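Local coordinates for 3-oxoacyl-(acyl-carrier protein) synthase II (Thermus thermophilus, PDB 1J3N) that catalyses, as a homodimeric condensing enzyme of fatty acid elongation, the condensation of an acyl chain with malonyl-acyl-carrier protein, at residues 21-26 and 351-356; 218-223 and 375-380; 278-283 and 400-405; 297-302 and 345-350. All blocks are in the same frame, centred on the assembly; numbering follows the deposited sequence.

Contact 1 of 4, residues 21-26 and 351-356; sequences AFHKAQ and TVQALY
Q353 reaches out from helix 343-357 into the grasp of F22, H23 and Q26 on helix 19-28. The short segments cross at -76° with axes 10.9 Å apart, a gap bridged mainly by this one glutamine: its CG is anti to the carbonyl carbon (chi1 -65°) and the chain runs extended beyond it, carrying the amide across. Its CB lies 3.5 Å from H23 CD2, and the two side chains run alongside each other, pointing opposite ways; farther out, Q353 NE2 comes within 3.5 Å of H23 CB. At the end, Q26 NE2 donates to Q353 OE1 at 2.7 Å, almost in line with the C=O but bent at its hydrogen (135°), and F22 CD2 comes 3.6 Å from the same oxygen. The Q26 amide nitrogen sits 3.1 Å above the centre of the F22 ring and gives a weak bond to F22 O. Q353 NE2 is taken up by the carbonyl of Q19, fixing the amide rotation. Replacing Q353 by a leucine would probably leave Q26 NE2 and the Q19 carbonyl without these buried mates. This close-packed side contrasts with the outer side of helix 19-28, where K24 extends into solvent. In the fold, the contact ties the N-terminal to the C-terminal half: F22 packs on V346, I349 and A350 and on A11 and T13 of strand 4-13, while Q353 touches L9 of that strand.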
# COMPACT_ATOMS: atom_id res chain seq x y z
N ALA A 21 -2.25 -17.04 -23.71
CA ALA A 21 -2.28 -18.39 -23.15
C ALA A 21 -3.32 -18.47 -22.03
O ALA A 21 -4.04 -19.46 -21.90
CB ALA A 21 -0.90 -18.77 -22.59
N PHE A 22 -3.40 -17.41 -21.23
CA PHE A 22 -4.35 -17.34 -20.12
C PHE A 22 -5.78 -17.40 -20.64
O PHE A 22 -6.61 -18.13 -20.10
CB PHE A 22 -4.11 -16.04 -19.33
CG PHE A 22 -5.09 -15.81 -18.20
CD1 PHE A 22 -5.47 -16.84 -17.35
CD2 PHE A 22 -5.59 -14.54 -17.95
CE1 PHE A 22 -6.34 -16.62 -16.27
CE2 PHE A 22 -6.46 -14.30 -16.89
CZ PHE A 22 -6.83 -15.35 -16.04
N HIS A 23 -6.06 -16.65 -21.70
CA HIS A 23 -7.40 -16.61 -22.28
C HIS A 23 -7.84 -17.96 -22.87
O HIS A 23 -8.95 -18.43 -22.61
CB HIS A 23 -7.49 -15.52 -23.35
CG HIS A 23 -8.89 -15.26 -23.82
ND1 HIS A 23 -9.38 -15.77 -25.00
CD2 HIS A 23 -9.92 -14.62 -23.22
CE1 HIS A 23 -10.66 -15.46 -25.11
NE2 HIS A 23 -11.01 -14.76 -24.04
N LYS A 24 -6.96 -18.57 -23.66
CA LYS A 24 -7.27 -19.87 -24.24
C LYS A 24 -7.52 -20.90 -23.15
O LYS A 24 -8.46 -21.70 -23.24
CB LYS A 24 -6.11 -20.34 -25.13
CG LYS A 24 -6.06 -19.68 -26.50
CD LYS A 24 -5.09 -20.42 -27.42
CE LYS A 24 -5.14 -19.88 -28.84
NZ LYS A 24 -4.31 -20.71 -29.77
N ALA A 25 -6.69 -20.88 -22.11
CA ALA A 25 -6.81 -21.81 -20.99
C ALA A 25 -8.13 -21.66 -20.23
O ALA A 25 -8.69 -22.64 -19.73
CB ALA A 25 -5.63 -21.63 -20.04
N GLN A 26 -8.62 -20.42 -20.15
CA GLN A 26 -9.88 -20.14 -19.48
C GLN A 26 -11.02 -20.78 -20.26
O GLN A 26 -11.89 -21.45 -19.68
CB GLN A 26 -10.13 -18.63 -19.42
CG GLN A 26 -9.17 -17.84 -18.55
CD GLN A 26 -9.42 -16.34 -18.64
OE1 GLN A 26 -10.49 -15.85 -18.28
NE2 GLN A 26 -8.42 -15.61 -19.13
N THR A 351 -11.51 -10.25 -16.99
CA THR A 351 -12.72 -9.44 -17.19
C THR A 351 -12.60 -8.57 -18.44
O THR A 351 -13.57 -8.40 -19.18
CB THR A 351 -13.00 -8.55 -15.96
OG1 THR A 351 -13.12 -9.38 -14.79
CG2 THR A 351 -14.30 -7.78 -16.15
N VAL A 352 -11.42 -8.02 -18.67
CA VAL A 352 -11.19 -7.20 -19.86
C VAL A 352 -11.21 -8.09 -21.11
O VAL A 352 -11.71 -7.67 -22.15
CB VAL A 352 -9.83 -6.46 -19.78
CG1 VAL A 352 -9.45 -5.88 -21.13
CG2 VAL A 352 -9.92 -5.35 -18.75
N GLN A 353 -10.69 -9.31 -20.98
CA GLN A 353 -10.65 -10.26 -22.10
C GLN A 353 -12.05 -10.72 -22.51
O GLN A 353 -12.30 -10.96 -23.68
CB GLN A 353 -9.79 -11.48 -21.74
CG GLN A 353 -8.31 -11.19 -21.52
CD GLN A 353 -7.49 -12.44 -21.24
OE1 GLN A 353 -7.86 -13.27 -20.42
NE2 GLN A 353 -6.34 -12.55 -21.91
N ALA A 354 -12.94 -10.86 -21.53
CA ALA A 354 -14.31 -11.28 -21.82
C ALA A 354 -15.05 -10.21 -22.62
O ALA A 354 -15.87 -10.53 -23.48
CB ALA A 354 -15.06 -11.58 -20.54
N LEU A 355 -14.78 -8.94 -22.32
CA LEU A 355 -15.43 -7.83 -23.03
C LEU A 355 -14.90 -7.72 -24.46
O LEU A 355 -15.65 -7.61 -25.42
CB LEU A 355 -15.18 -6.50 -22.31
CG LEU A 355 -15.86 -6.22 -20.98
CD1 LEU A 355 -15.31 -4.93 -20.39
CD2 LEU A 355 -17.36 -6.12 -21.17
N TYR A 356 -13.57 -7.73 -24.56
CA TYR A 356 -12.86 -7.63 -25.83
C TYR A 356 -13.17 -8.78 -26.80
O TYR A 356 -13.44 -8.55 -27.99
CB TYR A 356 -11.36 -7.59 -25.53
CG TYR A 356 -10.47 -7.43 -26.73
CD1 TYR A 356 -10.34 -6.21 -27.38
CD2 TYR A 356 -9.75 -8.52 -27.23
CE1 TYR A 356 -9.51 -6.06 -28.49
CE2 TYR A 356 -8.91 -8.39 -28.34
CZ TYR A 356 -8.80 -7.15 -28.97
OH TYR A 356 -7.99 -7.02 -30.08

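Contact 2 of 4, residues 218-223 and 375-380; sequences RPFTLS and LDFVPE
F220 and F377 form a buried aromatic stack that joins two long loops, one running from helix 213-216 to strand 232-240, the other from strand 359-360 to strand 382-383. It is an offset stack of nearly parallel rings, with centroids 3.9 Å apart and planes at 8°. CG is anti to the carbonyl carbon in both (chi1 -50° for F220, -64° for F377), which swings the rings together. The closest atoms are F220 CD2 and F377 CD1, at 3.4 Å. F377 CE1 lies over the centre of the F220 ring, and F220 CG over that of F377; the shift also brings F220 CB above the same F377 face, 4.0 Å from its centroid, as a CH-pi contact. Each ring has a second cover: P219 CB lies toward the rim of the other face of F220, and the backbone carbon of L375 does the same for F377. A type II beta turn from R218 to T221 presents F220, which takes the third position with a positive phi. T221 OG1 donates to R218 O at 2.6 Å, bracing the turn. On the other loop, D376 makes an Asx turn, its OD1 accepting from V378 N at 3.1 Å. Both loops are anchored further: D309 accepts from F220 N, R218 pairs with D368 in a salt bridge, and D376 with R382. F377 O accepts from T363 OG1, and its side chain rests on V329 of strand 328-330.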
# COMPACT_ATOMS: atom_id res chain seq x y z
N ARG A 218 -14.04 -24.90 -5.82
CA ARG A 218 -15.35 -25.06 -6.44
C ARG A 218 -16.35 -24.05 -5.87
O ARG A 218 -17.27 -24.42 -5.12
CB ARG A 218 -15.83 -26.50 -6.17
CG ARG A 218 -15.85 -26.87 -4.69
CD ARG A 218 -16.10 -28.36 -4.47
NE ARG A 218 -17.15 -28.88 -5.35
CZ ARG A 218 -16.91 -29.49 -6.50
NH1 ARG A 218 -15.66 -29.67 -6.91
NH2 ARG A 218 -17.91 -29.92 -7.25
N PRO A 219 -16.20 -22.77 -6.23
CA PRO A 219 -17.10 -21.71 -5.74
C PRO A 219 -18.56 -21.88 -6.11
O PRO A 219 -18.89 -22.31 -7.22
CB PRO A 219 -16.48 -20.44 -6.32
CG PRO A 219 -15.88 -20.93 -7.61
CD PRO A 219 -15.24 -22.23 -7.21
N PHE A 220 -19.42 -21.53 -5.16
CA PHE A 220 -20.87 -21.61 -5.32
C PHE A 220 -21.43 -23.03 -5.28
O PHE A 220 -22.63 -23.22 -5.43
CB PHE A 220 -21.29 -20.90 -6.62
CG PHE A 220 -20.71 -19.52 -6.77
CD1 PHE A 220 -20.90 -18.56 -5.78
CD2 PHE A 220 -19.92 -19.20 -7.87
CE1 PHE A 220 -20.31 -17.29 -5.88
CE2 PHE A 220 -19.33 -17.93 -7.98
CZ PHE A 220 -19.52 -16.99 -6.99
N THR A 221 -20.57 -24.03 -5.07
CA THR A 221 -21.06 -25.40 -4.99
C THR A 221 -21.40 -25.72 -3.53
O THR A 221 -20.89 -25.07 -2.61
CB THR A 221 -20.03 -26.43 -5.47
OG1 THR A 221 -18.88 -26.38 -4.62
CG2 THR A 221 -19.64 -26.17 -6.91
N LEU A 222 -22.25 -26.71 -3.34
CA LEU A 222 -22.66 -27.12 -2.00
C LEU A 222 -21.51 -27.72 -1.20
O LEU A 222 -21.53 -27.68 0.03
CB LEU A 222 -23.79 -28.15 -2.11
CG LEU A 222 -25.15 -27.62 -2.60
CD1 LEU A 222 -25.99 -28.77 -3.16
CD2 LEU A 222 -25.87 -26.94 -1.44
N SER A 223 -20.51 -28.26 -1.89
CA SER A 223 -19.36 -28.88 -1.22
C SER A 223 -18.12 -27.99 -1.08
O SER A 223 -17.05 -28.48 -0.73
CB SER A 223 -18.98 -30.17 -1.95
OG SER A 223 -18.76 -29.93 -3.33
N LEU A 375 -28.01 -17.73 -9.21
CA LEU A 375 -27.47 -16.83 -10.21
C LEU A 375 -26.86 -17.68 -11.31
O LEU A 375 -26.52 -18.84 -11.09
CB LEU A 375 -26.40 -15.92 -9.61
CG LEU A 375 -26.86 -14.85 -8.61
CD1 LEU A 375 -25.65 -14.03 -8.15
CD2 LEU A 375 -27.89 -13.94 -9.26
N ASP A 376 -26.72 -17.11 -12.50
CA ASP A 376 -26.14 -17.82 -13.62
C ASP A 376 -24.62 -17.77 -13.47
O ASP A 376 -24.00 -16.75 -13.76
CB ASP A 376 -26.56 -17.16 -14.94
CG ASP A 376 -26.09 -17.94 -16.15
OD1 ASP A 376 -25.20 -18.80 -16.01
OD2 ASP A 376 -26.60 -17.67 -17.26
N PHE A 377 -24.02 -18.88 -13.03
CA PHE A 377 -22.57 -18.94 -12.82
C PHE A 377 -21.73 -19.43 -14.00
O PHE A 377 -20.56 -19.77 -13.84
CB PHE A 377 -22.28 -19.78 -11.57
CG PHE A 377 -22.80 -19.17 -10.31
CD1 PHE A 377 -22.36 -17.91 -9.89
CD2 PHE A 377 -23.76 -19.83 -9.54
CE1 PHE A 377 -22.87 -17.31 -8.73
CE2 PHE A 377 -24.27 -19.24 -8.38
CZ PHE A 377 -23.83 -17.98 -7.97
N VAL A 378 -22.33 -19.46 -15.19
CA VAL A 378 -21.64 -19.86 -16.41
C VAL A 378 -20.78 -21.13 -16.29
O VAL A 378 -19.54 -21.07 -16.29
CB VAL A 378 -20.76 -18.68 -16.91
CG1 VAL A 378 -20.26 -18.94 -18.31
CG2 VAL A 378 -21.57 -17.38 -16.86
N PRO A 379 -21.42 -22.30 -16.20
CA PRO A 379 -20.66 -23.56 -16.08
C PRO A 379 -19.80 -23.84 -17.31
O PRO A 379 -18.84 -24.61 -17.25
CB PRO A 379 -21.76 -24.60 -15.87
CG PRO A 379 -22.95 -23.99 -16.54
CD PRO A 379 -22.87 -22.55 -16.11
N GLU A 380 -20.15 -23.21 -18.43
CA GLU A 380 -19.43 -23.37 -19.69
C GLU A 380 -19.25 -22.01 -20.38
O GLU A 380 -20.10 -21.13 -20.27
CB GLU A 380 -20.20 -24.31 -20.63
CG GLU A 380 -19.86 -25.78 -20.47
CD GLU A 380 -18.46 -26.12 -20.98
OE1 GLU A 380 -17.47 -25.61 -20.40
OE2 GLU A 380 -18.36 -26.89 -21.96

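Contact 3 of 4, residues 278-283 and 400-405; sequences ALAMAR and NAVLAF
A280 carries this helix-on-strand contact: its CB meets N400 CB at 3.6 Å and V402 CG2 at 3.8 Å, touching two residues that point from the same face of strand 399-406. V402 answers with CG2, which also comes 3.8 Å from M281 N and 3.9 Å from M281 CG, so that this one methyl lies against both A280 and the next residue. The valine is turned with CG1 opposite its backbone N (chi1 177°), which leaves CG2 for the helix, while V402 CB lies 3.8 Å from A280 O. M281 contributes only the root of its side chain; the chain bends at chi3, turning its sulfur end off the strand to pack on A315 and I316 of helix 306-324. With so small a side chain as A280 facing the strand, the axes of the short segments come within 7.4 Å at a crossing angle of -30°. This is the packing of a helix layer on a sheet, as expected of the thiolase-like fold of beta-ketoacyl synthases, here in the C-terminal half of the chain. Behind the first shell, the strand is held in the sheet by strands 253-262 and 388-394: V402 pairs through its backbone with G259, and A401 with S393. The amide of N400 turns its ND2 to S261 OG and D263 OD1, leaving CB against A280. On either side of A280 in the sequence, R283 donates from NH1 to R260 O and to T151 O of the second subunit, and L279 packs on that same threonine.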
# COMPACT_ATOMS: atom_id res chain seq x y z
N ALA A 278 -21.87 -4.96 -1.26
CA ALA A 278 -22.99 -4.30 -1.94
C ALA A 278 -22.67 -2.82 -2.08
O ALA A 278 -22.91 -2.21 -3.12
CB ALA A 278 -24.28 -4.49 -1.13
N LEU A 279 -22.12 -2.24 -1.02
CA LEU A 279 -21.76 -0.83 -1.02
C LEU A 279 -20.67 -0.52 -2.05
O LEU A 279 -20.75 0.47 -2.76
CB LEU A 279 -21.30 -0.42 0.38
CG LEU A 279 -20.83 1.01 0.64
CD1 LEU A 279 -21.85 2.00 0.13
CD2 LEU A 279 -20.61 1.18 2.14
N ALA A 280 -19.65 -1.37 -2.12
CA ALA A 280 -18.55 -1.16 -3.07
C ALA A 280 -19.03 -1.31 -4.52
O ALA A 280 -18.60 -0.55 -5.39
CB ALA A 280 -17.42 -2.15 -2.78
N MET A 281 -19.90 -2.28 -4.79
CA MET A 281 -20.40 -2.43 -6.16
C MET A 281 -21.26 -1.22 -6.53
O MET A 281 -21.15 -0.68 -7.63
CB MET A 281 -21.25 -3.71 -6.31
CG MET A 281 -20.45 -5.01 -6.35
SD MET A 281 -21.49 -6.44 -6.70
CE MET A 281 -22.16 -6.79 -5.09
N ALA A 282 -22.09 -0.78 -5.59
CA ALA A 282 -22.96 0.38 -5.83
C ALA A 282 -22.13 1.62 -6.12
O ALA A 282 -22.52 2.47 -6.93
CB ALA A 282 -23.87 0.62 -4.62
N ARG A 283 -20.99 1.74 -5.46
CA ARG A 283 -20.12 2.89 -5.67
C ARG A 283 -19.42 2.80 -7.02
O ARG A 283 -19.11 3.83 -7.63
CB ARG A 283 -19.10 3.00 -4.54
CG ARG A 283 -19.74 3.50 -3.26
CD ARG A 283 -18.83 3.37 -2.07
NE ARG A 283 -19.43 4.00 -0.90
CZ ARG A 283 -18.94 3.92 0.33
NH1 ARG A 283 -17.84 3.22 0.57
NH2 ARG A 283 -19.55 4.56 1.33
N ASN A 400 -13.07 -3.69 0.45
CA ASN A 400 -13.84 -4.05 -0.73
C ASN A 400 -13.48 -3.10 -1.85
O ASN A 400 -13.55 -1.89 -1.69
CB ASN A 400 -15.34 -3.96 -0.43
CG ASN A 400 -15.75 -4.83 0.73
OD1 ASN A 400 -15.52 -6.04 0.72
ND2 ASN A 400 -16.33 -4.22 1.75
N ALA A 401 -13.10 -3.67 -2.99
CA ALA A 401 -12.73 -2.88 -4.15
C ALA A 401 -13.38 -3.50 -5.38
O ALA A 401 -13.29 -4.71 -5.61
CB ALA A 401 -11.20 -2.86 -4.31
N VAL A 402 -14.05 -2.66 -6.16
CA VAL A 402 -14.75 -3.09 -7.36
C VAL A 402 -14.37 -2.23 -8.57
O VAL A 402 -14.29 -1.01 -8.47
CB VAL A 402 -16.28 -3.01 -7.17
CG1 VAL A 402 -17.00 -3.40 -8.45
CG2 VAL A 402 -16.70 -3.91 -6.02
N LEU A 403 -14.13 -2.88 -9.70
CA LEU A 403 -13.79 -2.17 -10.92
C LEU A 403 -14.91 -2.40 -11.93
O LEU A 403 -15.50 -3.49 -11.99
CB LEU A 403 -12.46 -2.67 -11.51
CG LEU A 403 -11.17 -2.36 -10.73
CD1 LEU A 403 -9.98 -2.90 -11.50
CD2 LEU A 403 -11.02 -0.87 -10.52
N ALA A 404 -15.21 -1.36 -12.70
CA ALA A 404 -16.24 -1.42 -13.72
C ALA A 404 -15.58 -1.18 -15.07
O ALA A 404 -14.92 -0.16 -15.29
CB ALA A 404 -17.30 -0.35 -13.47
N PHE A 405 -15.76 -2.13 -15.98
CA PHE A 405 -15.19 -2.04 -17.31
C PHE A 405 -16.26 -1.85 -18.38
O PHE A 405 -17.36 -2.39 -18.28
CB PHE A 405 -14.38 -3.31 -17.61
CG PHE A 405 -13.09 -3.40 -16.83
CD1 PHE A 405 -12.02 -2.56 -17.14
CD2 PHE A 405 -12.95 -4.32 -15.79
CE1 PHE A 405 -10.81 -2.64 -16.43
CE2 PHE A 405 -11.75 -4.40 -15.08
CZ PHE A 405 -10.68 -3.57 -15.40

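Contact 4 of 4, residues 297-302 and 345-350; sequences YINAHG and AVEAIA
E347 of helix 343-357 crosses N299 of strand 297-299 at about a right angle, its carboxylate plane turned 25° from the asparagine amide. E347 CB and then CG rest against the outer end of the N299 amide. CG is anti to the carbonyl carbon (chi1 -86°), and the extended chain beyond it brings the carboxylate toward H301. At the tip, E347 OE1 accepts from a water at 2.8 Å, which in turn lies 3.3 Å from H301 ND1, a weak link, in plane at the imidazole edge. E347 OE2 forms a salt bridge with K333, whose NZ also bonds to the carbonyl of H301. E347 O lies 4.0 Å from N299 CG and accepts from T351 OG1. With an alanine in place of N299, the loss of the flanking amide would probably leave a gap beside E347 CB and CG. H301 touches C161 and meets the H338 ring at about 90°, consistent with the Cys-His-His active site of KAS II relatives, so this glutamate probably belongs to its second shell. Strand 297-299 runs between strands 328-330 and 388-394, and helix 343-357 covers its N299 side, while V346 and I349 turn to F22 of helix 19-28 and to strand 4-13.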
# COMPACT_ATOMS: atom_id res chain seq x y z
N TYR A 297 -22.10 -8.71 -17.02
CA TYR A 297 -21.14 -9.67 -16.47
C TYR A 297 -20.47 -9.20 -15.18
O TYR A 297 -20.18 -8.02 -15.02
CB TYR A 297 -20.04 -9.97 -17.50
CG TYR A 297 -18.95 -10.88 -16.97
CD1 TYR A 297 -19.27 -12.13 -16.43
CD2 TYR A 297 -17.60 -10.51 -17.04
CE1 TYR A 297 -18.28 -12.99 -15.97
CE2 TYR A 297 -16.60 -11.37 -16.57
CZ TYR A 297 -16.95 -12.61 -16.04
OH TYR A 297 -15.98 -13.49 -15.62
N ILE A 298 -20.25 -10.15 -14.26
CA ILE A 298 -19.58 -9.86 -13.00
C ILE A 298 -18.53 -10.91 -12.73
O ILE A 298 -18.85 -12.09 -12.55
CB ILE A 298 -20.54 -9.88 -11.79
CG1 ILE A 298 -21.62 -8.80 -11.94
CG2 ILE A 298 -19.75 -9.63 -10.52
CD1 ILE A 298 -22.55 -8.70 -10.73
N ASN A 299 -17.26 -10.51 -12.72
CA ASN A 299 -16.21 -11.47 -12.41
C ASN A 299 -16.19 -11.46 -10.90
O ASN A 299 -15.63 -10.56 -10.27
CB ASN A 299 -14.85 -11.03 -12.96
CG ASN A 299 -13.77 -12.06 -12.70
OD1 ASN A 299 -13.19 -12.12 -11.61
ND2 ASN A 299 -13.51 -12.91 -13.68
N ALA A 300 -16.85 -12.46 -10.32
CA ALA A 300 -16.96 -12.58 -8.87
C ALA A 300 -15.65 -12.80 -8.16
O ALA A 300 -14.64 -13.19 -8.75
CB ALA A 300 -17.92 -13.70 -8.53
N HIS A 301 -15.68 -12.55 -6.85
CA HIS A 301 -14.54 -12.76 -5.99
C HIS A 301 -14.53 -14.27 -5.75
O HIS A 301 -13.48 -14.92 -5.83
CB HIS A 301 -14.74 -12.00 -4.68
CG HIS A 301 -13.60 -12.16 -3.71
ND1 HIS A 301 -12.29 -11.92 -4.06
CD2 HIS A 301 -13.58 -12.55 -2.42
CE1 HIS A 301 -11.51 -12.15 -3.02
NE2 HIS A 301 -12.27 -12.53 -2.01
N GLY A 302 -15.72 -14.80 -5.48
CA GLY A 302 -15.93 -16.22 -5.24
C GLY A 302 -14.68 -17.05 -5.02
O GLY A 302 -14.15 -17.64 -5.96
N ALA A 345 -5.78 -8.19 -9.98
CA ALA A 345 -5.12 -7.83 -11.23
C ALA A 345 -5.38 -8.86 -12.34
O ALA A 345 -5.82 -8.51 -13.44
CB ALA A 345 -3.62 -7.68 -11.00
N VAL A 346 -5.09 -10.13 -12.06
CA VAL A 346 -5.29 -11.18 -13.05
C VAL A 346 -6.77 -11.36 -13.42
O VAL A 346 -7.09 -11.71 -14.56
CB VAL A 346 -4.70 -12.53 -12.55
CG1 VAL A 346 -5.10 -13.66 -13.48
CG2 VAL A 346 -3.18 -12.42 -12.48
N GLU A 347 -7.65 -11.12 -12.46
CA GLU A 347 -9.09 -11.24 -12.69
C GLU A 347 -9.59 -10.06 -13.50
O GLU A 347 -10.58 -10.15 -14.22
CB GLU A 347 -9.84 -11.31 -11.35
CG GLU A 347 -9.92 -12.72 -10.79
CD GLU A 347 -10.03 -12.75 -9.28
OE1 GLU A 347 -10.75 -11.90 -8.71
OE2 GLU A 347 -9.40 -13.63 -8.66
N ALA A 348 -8.89 -8.93 -13.38
CA ALA A 348 -9.26 -7.75 -14.15
C ALA A 348 -8.88 -8.06 -15.60
O ALA A 348 -9.55 -7.63 -16.54
CB ALA A 348 -8.49 -6.51 -13.65
N ILE A 349 -7.78 -8.80 -15.77
CA ILE A 349 -7.35 -9.18 -17.10
C ILE A 349 -8.40 -10.08 -17.76
O ILE A 349 -8.80 -9.86 -18.91
CB ILE A 349 -5.98 -9.90 -17.05
CG1 ILE A 349 -4.90 -8.88 -16.60
CG2 ILE A 349 -5.64 -10.48 -18.43
CD1 ILE A 349 -3.48 -9.41 -16.60
N ALA A 350 -8.88 -11.07 -17.01
CA ALA A 350 -9.89 -11.99 -17.49
C ALA A 350 -11.17 -11.22 -17.83
O ALA A 350 -11.82 -11.49 -18.84
CB ALA A 350 -10.18 -13.06 -16.43
O HOH W 1 -10.17 -10.69 -6.30

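Overall arrangement
Helix 343-357 is common to contacts 1 and 4, their centres 10 Å apart: 345-350 faces strand 297-299 and also touches F22, while Q353 in the next turns reaches helix 19-28. Contact 3, about 12 Å from contact 4 between centres, reaches the same sheet, and its F405 packs against A348, T351, V352 and L355 of the shared helix. Contact 2 sits about 15 Å from contact 4 between centres, its F220 ring near A300 and G302. Along the chain, contacts 1, 2 and 3 cross one another, while contact 4 is nested inside the loop closed by each. Contacts 1 and 2 thus fasten the N-terminal half to later parts of the chain around contact 4, beside the probable active site.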